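Local coordinates for Mlr7391 protein (Mesorhizobium loti, PDB 3HK4) that is of unknown function but has an NTF2-like fold and may be a SnoaL-like polyketide cyclase or a related enzyme, at residues Gln96-Phe101 and Val119-Val124. Numbering follows the deposited sequence.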
loop_
_atom_site.group_PDB
_atom_site.type_symbol
_atom_site.label_atom_id
_atom_site.label_comp_id
_atom_site.label_asym_id
_atom_site.label_seq_id
_atom_site.Cartn_x
_atom_site.Cartn_y
_atom_site.Cartn_z
ATOM N N GLN A 96 2.823 -26.203 -0.955
ATOM C CA GLN A 96 3.471 -24.970 -0.604
ATOM C C GLN A 96 4.971 -24.987 -0.733
ATOM O O GLN A 96 5.604 -26.023 -0.699
ATOM C CB GLN A 96 3.159 -24.623 0.849
ATOM C CG GLN A 96 1.685 -24.465 1.222
ATOM C CD GLN A 96 1.562 -24.119 2.696
ATOM O OE1 GLN A 96 2.316 -24.628 3.545
ATOM N NE2 GLN A 96 0.643 -23.267 3.005
ATOM N N PHE A 97 5.513 -23.795 -0.881
ATOM C CA PHE A 97 6.950 -23.585 -0.839
ATOM C C PHE A 97 7.281 -22.306 -0.068
ATOM O O PHE A 97 6.471 -21.416 0.064
ATOM C CB PHE A 97 7.591 -23.592 -2.204
ATOM C CG PHE A 97 7.255 -22.410 -3.070
ATOM C CD1 PHE A 97 6.150 -22.450 -3.883
ATOM C CD2 PHE A 97 8.062 -21.294 -3.112
ATOM C CE1 PHE A 97 5.841 -21.381 -4.708
ATOM C CE2 PHE A 97 7.775 -20.244 -3.930
ATOM C CZ PHE A 97 6.637 -20.297 -4.745
ATOM N N ALA A 98 8.476 -22.321 0.511
ATOM C CA ALA A 98 9.013 -21.266 1.310
ATOM C C ALA A 98 10.298 -20.772 0.723
ATOM O O ALA A 98 11.076 -21.563 0.129
ATOM C CB ALA A 98 9.300 -21.801 2.794
ATOM N N LEU A 99 10.534 -19.483 0.908
ATOM C CA LEU A 99 11.760 -18.815 0.512
ATOM C C LEU A 99 12.251 -17.991 1.684
ATOM O O LEU A 99 11.482 -17.525 2.505
ATOM C CB LEU A 99 11.530 -17.868 -0.672
ATOM C CG LEU A 99 11.101 -18.497 -1.986
ATOM C CD1 LEU A 99 10.688 -17.428 -3.025
ATOM C CD2 LEU A 99 12.253 -19.341 -2.479
ATOM N N ARG A 100 13.542 -17.819 1.769
ATOM C CA ARG A 100 14.121 -16.993 2.817
ATOM C C ARG A 100 14.806 -15.818 2.102
ATOM O O ARG A 100 15.585 -16.020 1.186
ATOM C CB ARG A 100 15.073 -17.811 3.678
ATOM C CG ARG A 100 15.587 -17.070 4.960
ATOM C CD ARG A 100 16.837 -16.300 4.663
ATOM N NE ARG A 100 17.489 -15.806 5.858
ATOM C CZ ARG A 100 18.198 -16.557 6.706
ATOM N NH1 ARG A 100 18.348 -17.875 6.537
ATOM N NH2 ARG A 100 18.760 -15.970 7.756
ATOM N N PHE A 101 14.440 -14.609 2.520
ATOM C CA PHE A 101 14.885 -13.354 1.940
ATOM C C PHE A 101 15.723 -12.669 2.975
ATOM O O PHE A 101 15.279 -12.544 4.099
ATOM C CB PHE A 101 13.701 -12.470 1.660
ATOM C CG PHE A 101 12.700 -13.064 0.706
ATOM C CD1 PHE A 101 12.908 -12.991 -0.658
ATOM C CD2 PHE A 101 11.538 -13.636 1.166
ATOM C CE1 PHE A 101 11.992 -13.493 -1.551
ATOM C CE2 PHE A 101 10.616 -14.163 0.306
ATOM C CZ PHE A 101 10.820 -14.085 -1.072
ATOM N N VAL A 119 10.897 -14.852 5.963
ATOM C CA VAL A 119 10.530 -16.060 5.313
ATOM C C VAL A 119 9.190 -15.784 4.702
ATOM O O VAL A 119 8.287 -15.240 5.339
ATOM C CB VAL A 119 10.481 -17.316 6.257
ATOM C CG1 VAL A 119 9.902 -18.488 5.538
ATOM C CG2 VAL A 119 11.925 -17.682 6.752
ATOM N N GLY A 120 9.087 -16.176 3.447
ATOM C CA GLY A 120 7.806 -16.116 2.706
ATOM C C GLY A 120 7.257 -17.524 2.468
ATOM O O GLY A 120 7.999 -18.400 2.040
ATOM N N LEU A 121 5.965 -17.739 2.700
ATOM C CA LEU A 121 5.338 -19.042 2.449
ATOM C C LEU A 121 4.280 -18.886 1.379
ATOM O O LEU A 121 3.386 -18.049 1.530
ATOM C CB LEU A 121 4.700 -19.587 3.724
ATOM C CG LEU A 121 4.136 -20.999 3.697
ATOM C CD1 LEU A 121 5.275 -22.073 3.596
ATOM C CD2 LEU A 121 3.318 -21.233 4.950
ATOM N N TYR A 122 4.381 -19.693 0.314
ATOM C CA TYR A 122 3.540 -19.532 -0.847
ATOM C C TYR A 122 2.679 -20.753 -0.998
ATOM O O TYR A 122 3.207 -21.811 -0.986
ATOM C CB TYR A 122 4.384 -19.324 -2.095
ATOM C CG TYR A 122 5.244 -18.065 -1.991
ATOM C CD1 TYR A 122 6.498 -18.102 -1.440
ATOM C CD2 TYR A 122 4.766 -16.843 -2.452
ATOM C CE1 TYR A 122 7.271 -16.944 -1.311
ATOM C CE2 TYR A 122 5.520 -15.676 -2.318
ATOM C CZ TYR A 122 6.763 -15.740 -1.750
ATOM O OH TYR A 122 7.536 -14.601 -1.656
ATOM N N THR A 123 1.376 -20.572 -1.078
ATOM C CA THR A 123 0.423 -21.675 -1.305
ATOM C C THR A 123 -0.039 -21.697 -2.771
ATOM O O THR A 123 -0.451 -20.666 -3.318
ATOM C CB THR A 123 -0.793 -21.499 -0.465
ATOM O OG1 THR A 123 -0.391 -21.435 0.898
ATOM C CG2 THR A 123 -1.771 -22.648 -0.671
ATOM N N VAL A 124 -0.013 -22.885 -3.376
ATOM C CA VAL A 124 -0.356 -23.058 -4.799
ATOM C C VAL A 124 -1.598 -23.897 -4.944
ATOM O O VAL A 124 -1.711 -24.948 -4.322
ATOM C CB VAL A 124 0.781 -23.734 -5.519
ATOM C CG1 VAL A 124 0.475 -23.982 -6.990
ATOM C CG2 VAL A 124 2.070 -22.839 -5.379
#
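Phe97 and Leu99 pair with Tyr122 and Gly120 in antiparallel register, and four backbone hydrogen bonds join the two strands, the shortest from Tyr122 N to Phe97 O at 2.7 Å. Gln96, Ala98 and Arg100 face Thr123, Leu121 and Val119 in the non-hydrogen-bonded pairs between and beyond them.

On the buried side, the Phe97 and Tyr122 rings are nearly parallel, with planes at 19°. They are offset, with little overlap, and their centroids are 5.0 Å from each other. Phe97 CG is flanked by both the backbone N and the carbonyl carbon (chi1 70°), which swings the ring toward the partner strand. Tyr122 CB then lies over its face, a CH-pi contact 3.7 Å from the ring centroid. Val124 CG2 meets the edge of the same ring. Farther along, Leu99 CD1 touches Tyr122 CE1 at 3.9 Å. The Phe101 ring meets both Tyr122 OH and Gly120 N with its edge, and its CZ comes within 3.4 Å of Tyr122 OH. Helix 22-34 covers this face, and its Phe29 meets both Phe97 and Tyr122.

The other side is partly exposed. Gln96 and Thr123 run alongside each other, and the extended Gln96 chain lets NE2 donate a hydrogen bond to Thr123 OG1 (3.0 Å), with OG1 19° out of the amide plane. Leu121 CD2 packs against Gln96 OE1. Arg100 turns off to a salt bridge with Asp117.

The two segments belong to the long beta hairpin of strands 96-107 and 114-125, part of the curved sheet packed against helices that characterises the NTF2-like fold of SnoaL-like domains.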